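Local structure of phosphoglycerate oxidoreductase (Rhizobium etli, 4HY3) at residues S177-V182 with F198-R203; K230-F235 with S255-A260. The protein probably binds NAD(P) and reduces small 2-oxoacids such as glyoxylate and hydroxypyruvate, as a member of the D-isomer specific 2-hydroxyacid dehydrogenase family. One frame throughout, in Å; residues are numbered along the deposited sequence.

Contact 1: S177-V182 with F198-R203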
ATOM      1  N   SER A 177     -11.098 -13.678   3.515  1.00 48.50           N
ATOM      2  CA  SER A 177     -12.326 -13.265   4.165  1.00 47.32           C
ATOM      3  C   SER A 177     -13.119 -12.609   3.062  1.00 46.24           C
ATOM      4  O   SER A 177     -12.548 -11.911   2.208  1.00 45.26           O
ATOM      5  CB  SER A 177     -12.077 -12.209   5.217  1.00 51.96           C
ATOM      6  OG  SER A 177     -13.269 -11.900   5.928  1.00 58.44           O
ATOM      7  N   GLU A 178     -14.428 -12.809   3.071  1.00 43.70           N
ATOM      8  CA  GLU A 178     -15.260 -12.257   2.012  1.00 44.73           C
ATOM      9  C   GLU A 178     -16.041 -11.028   2.473  1.00 41.98           C
ATOM     10  O   GLU A 178     -16.996 -11.149   3.280  1.00 36.63           O
ATOM     11  CB  GLU A 178     -16.220 -13.320   1.476  1.00 54.24           C
ATOM     12  CG  GLU A 178     -15.559 -14.586   0.922  1.00 59.64           C
ATOM     13  CD  GLU A 178     -15.530 -14.602  -0.591  1.00 59.83           C
ATOM     14  OE1 GLU A 178     -15.109 -13.580  -1.176  1.00 63.18           O
ATOM     15  OE2 GLU A 178     -15.924 -15.631  -1.185  1.00 56.20           O
ATOM     16  N   ILE A 179     -15.639  -9.850   1.959  1.00 37.61           N
ATOM     17  CA  ILE A 179     -16.375  -8.601   2.258  1.00 34.53           C
ATOM     18  C   ILE A 179     -17.196  -8.065   1.109  1.00 31.94           C
ATOM     19  O   ILE A 179     -16.688  -7.891  -0.001  1.00 31.22           O
ATOM     20  CB  ILE A 179     -15.471  -7.444   2.715  1.00 32.72           C
ATOM     21  CG1 ILE A 179     -14.734  -7.814   3.994  1.00 32.55           C
ATOM     22  CG2 ILE A 179     -16.314  -6.195   2.940  1.00 31.75           C
ATOM     23  CD1 ILE A 179     -13.402  -7.118   4.149  1.00 32.69           C
ATOM     24  N   GLY A 180     -18.453  -7.765   1.407  1.00 30.79           N
ATOM     25  CA  GLY A 180     -19.319  -7.095   0.450  1.00 32.67           C
ATOM     26  C   GLY A 180     -19.897  -5.760   0.885  1.00 35.37           C
ATOM     27  O   GLY A 180     -20.389  -5.566   2.019  1.00 35.51           O
ATOM     28  N   ILE A 181     -19.861  -4.824  -0.045  1.00 36.40           N
ATOM     29  CA  ILE A 181     -20.352  -3.489   0.230  1.00 37.17           C
ATOM     30  C   ILE A 181     -21.579  -3.148  -0.642  1.00 36.91           C
ATOM     31  O   ILE A 181     -21.502  -3.154  -1.884  1.00 36.31           O
ATOM     32  CB  ILE A 181     -19.213  -2.475   0.063  1.00 34.52           C
ATOM     33  CG1 ILE A 181     -18.015  -2.939   0.882  1.00 36.57           C
ATOM     34  CG2 ILE A 181     -19.649  -1.109   0.546  1.00 33.89           C
ATOM     35  CD1 ILE A 181     -16.760  -2.109   0.663  1.00 40.42           C
ATOM     36  N   VAL A 182     -22.706  -2.886   0.018  1.00 34.70           N
ATOM     37  CA  VAL A 182     -23.924  -2.407  -0.662  1.00 36.30           C
ATOM     38  C   VAL A 182     -23.910  -0.870  -0.763  1.00 36.93           C
ATOM     39  O   VAL A 182     -24.233  -0.145   0.195  1.00 37.35           O
ATOM     40  CB  VAL A 182     -25.218  -2.896   0.037  1.00 35.05           C
ATOM     41  CG1 VAL A 182     -26.449  -2.287  -0.621  1.00 35.43           C
ATOM     42  CG2 VAL A 182     -25.314  -4.412   0.017  1.00 33.19           C
ATOM     43  N   PHE A 198      -6.217  -5.796   5.510  1.00 52.48           N
ATOM     44  CA  PHE A 198      -6.754  -7.119   5.772  1.00 49.40           C
ATOM     45  C   PHE A 198      -6.656  -8.081   4.615  1.00 50.56           C
ATOM     46  O   PHE A 198      -7.074  -9.225   4.746  1.00 56.13           O
ATOM     47  CB  PHE A 198      -8.186  -7.005   6.230  1.00 47.00           C
ATOM     48  CG  PHE A 198      -8.314  -6.439   7.597  1.00 47.41           C
ATOM     49  CD1 PHE A 198      -8.602  -7.256   8.668  1.00 44.51           C
ATOM     50  CD2 PHE A 198      -8.134  -5.079   7.820  1.00 50.68           C
ATOM     51  CE1 PHE A 198      -8.734  -6.730   9.944  1.00 47.71           C
ATOM     52  CE2 PHE A 198      -8.259  -4.542   9.101  1.00 53.06           C
ATOM     53  CZ  PHE A 198      -8.557  -5.375  10.166  1.00 50.65           C
ATOM     54  N   ARG A 199      -6.110  -7.631   3.491  1.00 48.68           N
ATOM     55  CA  ARG A 199      -5.905  -8.504   2.335  1.00 50.29           C
ATOM     56  C   ARG A 199      -7.058  -9.505   2.142  1.00 47.88           C
ATOM     57  O   ARG A 199      -6.828 -10.665   1.823  1.00 52.41           O
ATOM     58  CB  ARG A 199      -4.555  -9.224   2.427  1.00 55.07           C
ATOM     59  CG  ARG A 199      -3.336  -8.329   2.198  1.00 65.30           C
ATOM     60  CD  ARG A 199      -2.789  -7.752   3.500  1.00 73.14           C
ATOM     61  NE  ARG A 199      -1.541  -6.987   3.348  1.00 83.95           N
ATOM     62  CZ  ARG A 199      -1.425  -5.660   3.487  1.00 90.60           C
ATOM     63  NH1 ARG A 199      -2.479  -4.906   3.770  1.00 91.39           N
ATOM     64  NH2 ARG A 199      -0.244  -5.069   3.340  1.00 92.37           N
ATOM     65  N   ALA A 200      -8.284  -9.021   2.352  1.00 42.99           N
ATOM     66  CA  ALA A 200      -9.546  -9.739   2.161  1.00 41.37           C
ATOM     67  C   ALA A 200     -10.104  -9.593   0.728  1.00 40.78           C
ATOM     68  O   ALA A 200      -9.511  -8.896  -0.100  1.00 41.58           O
ATOM     69  CB  ALA A 200     -10.562  -9.211   3.156  1.00 40.42           C
ATOM     70  N   ARG A 201     -11.232 -10.247   0.436  1.00 38.28           N
ATOM     71  CA  ARG A 201     -11.895 -10.093  -0.866  1.00 39.66           C
ATOM     72  C   ARG A 201     -13.146  -9.169  -0.843  1.00 41.34           C
ATOM     73  O   ARG A 201     -14.150  -9.413  -0.120  1.00 38.45           O
ATOM     74  CB  ARG A 201     -12.214 -11.459  -1.462  1.00 42.42           C
ATOM     75  CG  ARG A 201     -12.992 -11.441  -2.765  1.00 44.43           C
ATOM     76  CD  ARG A 201     -12.480 -12.568  -3.620  1.00 49.53           C
ATOM     77  NE  ARG A 201     -13.450 -13.026  -4.603  1.00 53.93           N
ATOM     78  CZ  ARG A 201     -13.180 -13.215  -5.893  1.00 54.19           C
ATOM     79  NH1 ARG A 201     -11.962 -12.969  -6.378  1.00 51.60           N
ATOM     80  NH2 ARG A 201     -14.138 -13.644  -6.700  1.00 53.06           N
ATOM     81  N   ILE A 202     -13.083  -8.108  -1.647  1.00 39.55           N
ATOM     82  CA  ILE A 202     -14.068  -7.044  -1.524  1.00 39.62           C
ATOM     83  C   ILE A 202     -14.959  -6.837  -2.755  1.00 42.22           C
ATOM     84  O   ILE A 202     -14.518  -6.273  -3.786  1.00 43.46           O
ATOM     85  CB  ILE A 202     -13.416  -5.717  -1.063  1.00 38.50           C
ATOM     86  CG1 ILE A 202     -12.676  -5.936   0.260  1.00 35.84           C
ATOM     87  CG2 ILE A 202     -14.482  -4.636  -0.912  1.00 35.80           C
ATOM     88  CD1 ILE A 202     -11.721  -4.832   0.627  1.00 38.87           C
ATOM     89  N   ARG A 203     -16.211  -7.286  -2.610  1.00 42.44           N
ATOM     90  CA  ARG A 203     -17.253  -7.193  -3.645  1.00 43.14           C
ATOM     91  C   ARG A 203     -18.112  -5.994  -3.394  1.00 41.34           C
ATOM     92  O   ARG A 203     -18.625  -5.815  -2.291  1.00 42.52           O
ATOM     93  CB  ARG A 203     -18.162  -8.427  -3.637  1.00 46.53           C
ATOM     94  CG  ARG A 203     -17.587  -9.625  -4.363  1.00 49.66           C
ATOM     95  CD  ARG A 203     -18.617 -10.725  -4.475  1.00 51.28           C
ATOM     96  NE  ARG A 203     -18.009 -12.044  -4.618  1.00 55.02           N
ATOM     97  CZ  ARG A 203     -17.680 -12.825  -3.594  1.00 56.17           C
ATOM     98  NH1 ARG A 203     -17.885 -12.401  -2.344  1.00 59.66           N
ATOM     99  NH2 ARG A 203     -17.148 -14.022  -3.819  1.00 49.74           N
TER

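Contact 2: K230-F235 with S255-A260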
ATOM      1  N   LYS A 230     -22.461 -14.383  -1.433  1.00 48.47           N
ATOM      2  CA  LYS A 230     -21.115 -14.946  -1.299  1.00 47.39           C
ATOM      3  C   LYS A 230     -20.249 -14.137  -0.331  1.00 46.33           C
ATOM      4  O   LYS A 230     -19.053 -13.942  -0.581  1.00 40.44           O
ATOM      5  CB  LYS A 230     -20.452 -14.966  -2.670  1.00 48.15           C
ATOM      6  CG  LYS A 230     -21.474 -15.146  -3.778  1.00 51.08           C
ATOM      7  CD  LYS A 230     -20.871 -15.463  -5.128  1.00 49.97           C
ATOM      8  CE  LYS A 230     -21.897 -16.234  -5.929  1.00 50.73           C
ATOM      9  NZ  LYS A 230     -21.902 -15.804  -7.348  1.00 55.50           N
ATOM     10  N   SER A 231     -20.850 -13.661   0.767  1.00 45.96           N
ATOM     11  CA  SER A 231     -20.143 -12.727   1.652  1.00 47.19           C
ATOM     12  C   SER A 231     -20.275 -13.012   3.157  1.00 48.51           C
ATOM     13  O   SER A 231     -21.362 -13.334   3.657  1.00 49.07           O
ATOM     14  CB  SER A 231     -20.516 -11.265   1.328  1.00 44.61           C
ATOM     15  OG  SER A 231     -19.724 -10.733   0.281  1.00 37.91           O
ATOM     16  N   ASP A 232     -19.150 -12.892   3.862  1.00 46.90           N
ATOM     17  CA  ASP A 232     -19.128 -13.071   5.302  1.00 46.46           C
ATOM     18  C   ASP A 232     -19.377 -11.760   6.021  1.00 45.97           C
ATOM     19  O   ASP A 232     -19.964 -11.748   7.110  1.00 45.71           O
ATOM     20  CB  ASP A 232     -17.804 -13.669   5.744  1.00 52.47           C
ATOM     21  CG  ASP A 232     -17.575 -15.057   5.173  1.00 56.58           C
ATOM     22  OD1 ASP A 232     -18.365 -15.989   5.501  1.00 61.90           O
ATOM     23  OD2 ASP A 232     -16.593 -15.210   4.409  1.00 53.67           O
ATOM     24  N   PHE A 233     -18.940 -10.657   5.410  1.00 41.59           N
ATOM     25  CA  PHE A 233     -19.244  -9.350   5.950  1.00 37.36           C
ATOM     26  C   PHE A 233     -19.830  -8.435   4.905  1.00 38.28           C
ATOM     27  O   PHE A 233     -19.216  -8.173   3.863  1.00 39.37           O
ATOM     28  CB  PHE A 233     -18.004  -8.715   6.541  1.00 39.93           C
ATOM     29  CG  PHE A 233     -17.323  -9.553   7.588  1.00 38.19           C
ATOM     30  CD1 PHE A 233     -17.737  -9.507   8.900  1.00 35.21           C
ATOM     31  CD2 PHE A 233     -16.260 -10.373   7.248  1.00 37.91           C
ATOM     32  CE1 PHE A 233     -17.118 -10.270   9.861  1.00 35.13           C
ATOM     33  CE2 PHE A 233     -15.628 -11.131   8.210  1.00 38.52           C
ATOM     34  CZ  PHE A 233     -16.057 -11.076   9.523  1.00 35.71           C
ATOM     35  N   ILE A 234     -21.027  -7.942   5.213  1.00 37.17           N
ATOM     36  CA  ILE A 234     -21.795  -7.089   4.320  1.00 35.65           C
ATOM     37  C   ILE A 234     -22.022  -5.776   5.034  1.00 35.06           C
ATOM     38  O   ILE A 234     -22.597  -5.766   6.129  1.00 34.61           O
ATOM     39  CB  ILE A 234     -23.174  -7.717   3.982  1.00 35.57           C
ATOM     40  CG1 ILE A 234     -22.988  -9.089   3.331  1.00 34.56           C
ATOM     41  CG2 ILE A 234     -24.034  -6.799   3.113  1.00 30.00           C
ATOM     42  CD1 ILE A 234     -24.047 -10.059   3.784  1.00 33.22           C
ATOM     43  N   PHE A 235     -21.577  -4.687   4.397  1.00 32.51           N
ATOM     44  CA  PHE A 235     -21.785  -3.328   4.878  1.00 31.76           C
ATOM     45  C   PHE A 235     -22.773  -2.584   3.964  1.00 34.04           C
ATOM     46  O   PHE A 235     -22.547  -2.507   2.751  1.00 36.46           O
ATOM     47  CB  PHE A 235     -20.453  -2.552   4.853  1.00 31.30           C
ATOM     48  CG  PHE A 235     -19.386  -3.092   5.776  1.00 29.81           C
ATOM     49  CD1 PHE A 235     -19.248  -2.591   7.076  1.00 29.81           C
ATOM     50  CD2 PHE A 235     -18.502  -4.081   5.344  1.00 29.06           C
ATOM     51  CE1 PHE A 235     -18.249  -3.072   7.924  1.00 29.82           C
ATOM     52  CE2 PHE A 235     -17.515  -4.571   6.187  1.00 29.41           C
ATOM     53  CZ  PHE A 235     -17.384  -4.071   7.479  1.00 29.57           C
ATOM     54  N   SER A 255     -31.155 -15.265   2.016  1.00 44.03           N
ATOM     55  CA  SER A 255     -30.256 -15.449   0.886  1.00 43.74           C
ATOM     56  C   SER A 255     -28.765 -15.466   1.265  1.00 46.67           C
ATOM     57  O   SER A 255     -27.908 -15.739   0.420  1.00 44.33           O
ATOM     58  CB  SER A 255     -30.532 -14.351  -0.144  1.00 42.59           C
ATOM     59  OG  SER A 255     -29.354 -13.976  -0.840  1.00 40.76           O
HETATM   60  N   MSE A 256     -28.467 -15.163   2.528  1.00 49.53           N
HETATM   61  CA  MSE A 256     -27.092 -14.924   2.982  1.00 56.51           C
HETATM   62  C   MSE A 256     -26.383 -16.214   3.327  1.00 58.15           C
HETATM   63  O   MSE A 256     -26.962 -17.288   3.226  1.00 65.08           O
HETATM   64  CB  MSE A 256     -27.117 -13.935   4.174  1.00 60.91           C
HETATM   65  CG  MSE A 256     -26.957 -12.461   3.739  1.00 59.92           C
HETATM   66 SE   MSE A 256     -27.340 -11.068   5.115  1.00 56.39          SE
HETATM   67  CE  MSE A 256     -27.997  -9.621   3.947  1.00 52.13           C
ATOM     68  N   ARG A 257     -25.104 -16.116   3.701  1.00 57.85           N
ATOM     69  CA  ARG A 257     -24.375 -17.227   4.303  1.00 49.53           C
ATOM     70  C   ARG A 257     -24.788 -17.347   5.737  1.00 52.77           C
ATOM     71  O   ARG A 257     -25.463 -16.470   6.269  1.00 53.62           O
ATOM     72  CB  ARG A 257     -22.881 -16.989   4.266  1.00 45.05           C
ATOM     73  CG  ARG A 257     -22.176 -17.641   3.110  1.00 42.50           C
ATOM     74  CD  ARG A 257     -20.728 -17.224   3.118  1.00 42.06           C
ATOM     75  NE  ARG A 257     -20.152 -17.368   1.793  1.00 45.28           N
ATOM     76  CZ  ARG A 257     -18.958 -16.906   1.438  1.00 49.61           C
ATOM     77  NH1 ARG A 257     -18.210 -16.250   2.317  1.00 51.39           N
ATOM     78  NH2 ARG A 257     -18.506 -17.104   0.202  1.00 48.25           N
ATOM     79  N   ARG A 258     -24.340 -18.422   6.374  1.00 59.90           N
ATOM     80  CA  ARG A 258     -24.880 -18.841   7.658  1.00 63.69           C
ATOM     81  C   ARG A 258     -24.558 -17.828   8.746  1.00 64.39           C
ATOM     82  O   ARG A 258     -25.404 -16.979   9.041  1.00 67.38           O
ATOM     83  CB  ARG A 258     -24.419 -20.266   7.994  1.00 67.79           C
ATOM     84  CG  ARG A 258     -24.876 -20.836   9.330  1.00 63.77           C
ATOM     85  CD  ARG A 258     -26.381 -20.904   9.538  1.00 60.87           C
ATOM     86  NE  ARG A 258     -26.620 -21.303  10.933  1.00 65.32           N
ATOM     87  CZ  ARG A 258     -27.708 -21.031  11.655  1.00 60.94           C
ATOM     88  NH1 ARG A 258     -28.731 -20.352  11.123  1.00 63.03           N
ATOM     89  NH2 ARG A 258     -27.770 -21.447  12.921  1.00 54.32           N
ATOM     90  N   GLY A 259     -23.356 -17.879   9.320  1.00 59.88           N
ATOM     91  CA  GLY A 259     -22.990 -16.909  10.355  1.00 61.11           C
ATOM     92  C   GLY A 259     -22.549 -15.596   9.728  1.00 62.75           C
ATOM     93  O   GLY A 259     -21.394 -15.200   9.826  1.00 65.64           O
ATOM     94  N   ALA A 260     -23.462 -14.918   9.057  1.00 62.90           N
ATOM     95  CA  ALA A 260     -23.066 -13.757   8.291  1.00 62.09           C
ATOM     96  C   ALA A 260     -23.066 -12.495   9.144  1.00 60.68           C
ATOM     97  O   ALA A 260     -23.872 -12.341  10.071  1.00 61.53           O
ATOM     98  CB  ALA A 260     -23.954 -13.594   7.069  1.00 65.25           C
TER
HETATM   99  O   HOH W   1     -18.899 -16.306   8.601  1.00 57.19           O

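Contact 1: S177-V182 with F198-R203
Glu178, Ile179 and Gly180 pair with Arg201, Ile202 and Arg203 as neighbouring parallel strands, whose axes cross at -23°. Four backbone bonds hold them: Arg201 N to Ser177 O (2.8 Å), Ile179 N to Arg201 O, Arg203 N to Ile179 O (2.7 Å), and Ile181 N to Arg203 O.

The charges collect on the sheet face of Glu178. With CG set beside its own backbone N (chi1 -58°) and the chain bent at the next bond, the carboxylate comes round to the arginines. Glu178 OE1 lies 3.2 Å from Arg203 NH1, and Glu178 OE2 takes a weak bond from Arg203 NH2, the two planes being 45° apart. Glu178 OE1 also rests along Arg201, 3.4 Å from Arg201 CG; that guanidinium is a distant partner, Glu220 its stronger mate.

On the face of Ile179, packed on helix 186-195, the contacts are aliphatic. Ile179 runs alongside Ile202 and sets CD1 3.7 Å from Ala200 CB, while Ile181 CD1 meets Ile202 CG2.

A glutamine at Glu178 would probably leave Arg203 and Arg257, which also pairs with OE2, without their shared countercharge. Charges in this Rossmann-type beta-alpha-beta pairing thus keep to one face, probably partly offsetting one another.

Contact 2: K230-F235 with S255-A260
Asp232 turns its CG back beside its own backbone N (chi1 -63°), while Arg257 runs extended from CG to NE, and the two ends meet where the chain leaves helix 224-229 for strand 233-236. Asp232 OD2 sits 2.8 Å from Arg257 NH1 in a salt bridge. The carboxylate approaches at the edge of the guanidinium with its plane turned 49° from it, so the pair is not a flat two-pronged one.

One face of the same guanidinium lies on the peptide joining Lys230 to Ser231: Lys230 C is 3.4 Å above the plane, over its centre, and Ser231 N lies over that face too. Lys230 O comes within 3.3 Å of Arg257 NH2, but the angle is too poor for a hydrogen bond. Arg257 NH2 instead pairs with Glu178.

The other carboxylate oxygen, Asp232 OD1, accepts a bond from a water at 3.2 Å, which also donates to the carbonyl oxygen of Gly259, the residue at the centre of an inverse gamma turn.

Deeper in, Ile234 CD1 and the selenium of Met256, a selenomethionine, meet tip to tip at 3.7 Å, beside Leu228 and Phe262.

The salt bridge and the Ile234-Met256 contact together join the approach to strand 233-236 to the loop leading into strand 261-264. Because Asp232 and Glu178 both face Arg257, its positive charge is probably well compensated.

Overall arrangement
Contact 1 and contact 2 follow one another along the chain, the first closing before the second opens, with centres about 11 Å apart. Contact 1 pairs two strands of the seven-stranded parallel sheet of the NAD-binding domain; contact 2 ties the start of strand 233-236 to the loop leading into strand 261-264. Strands 178-182 and 233-236 join them directly: Gly180 N lies 2.6 Å from Phe233 O and Val182 N 2.8 Å from Phe235 O, both probable hydrogen bonds. The contacts thus occupy neighbouring parts of one Rossmann-type sheet. The glycines Gly183, Gly185 and Gly188 after strand 178-182 fit a GxGxxG pattern, consistent with dinucleotide binding at the strands' C-terminal ends.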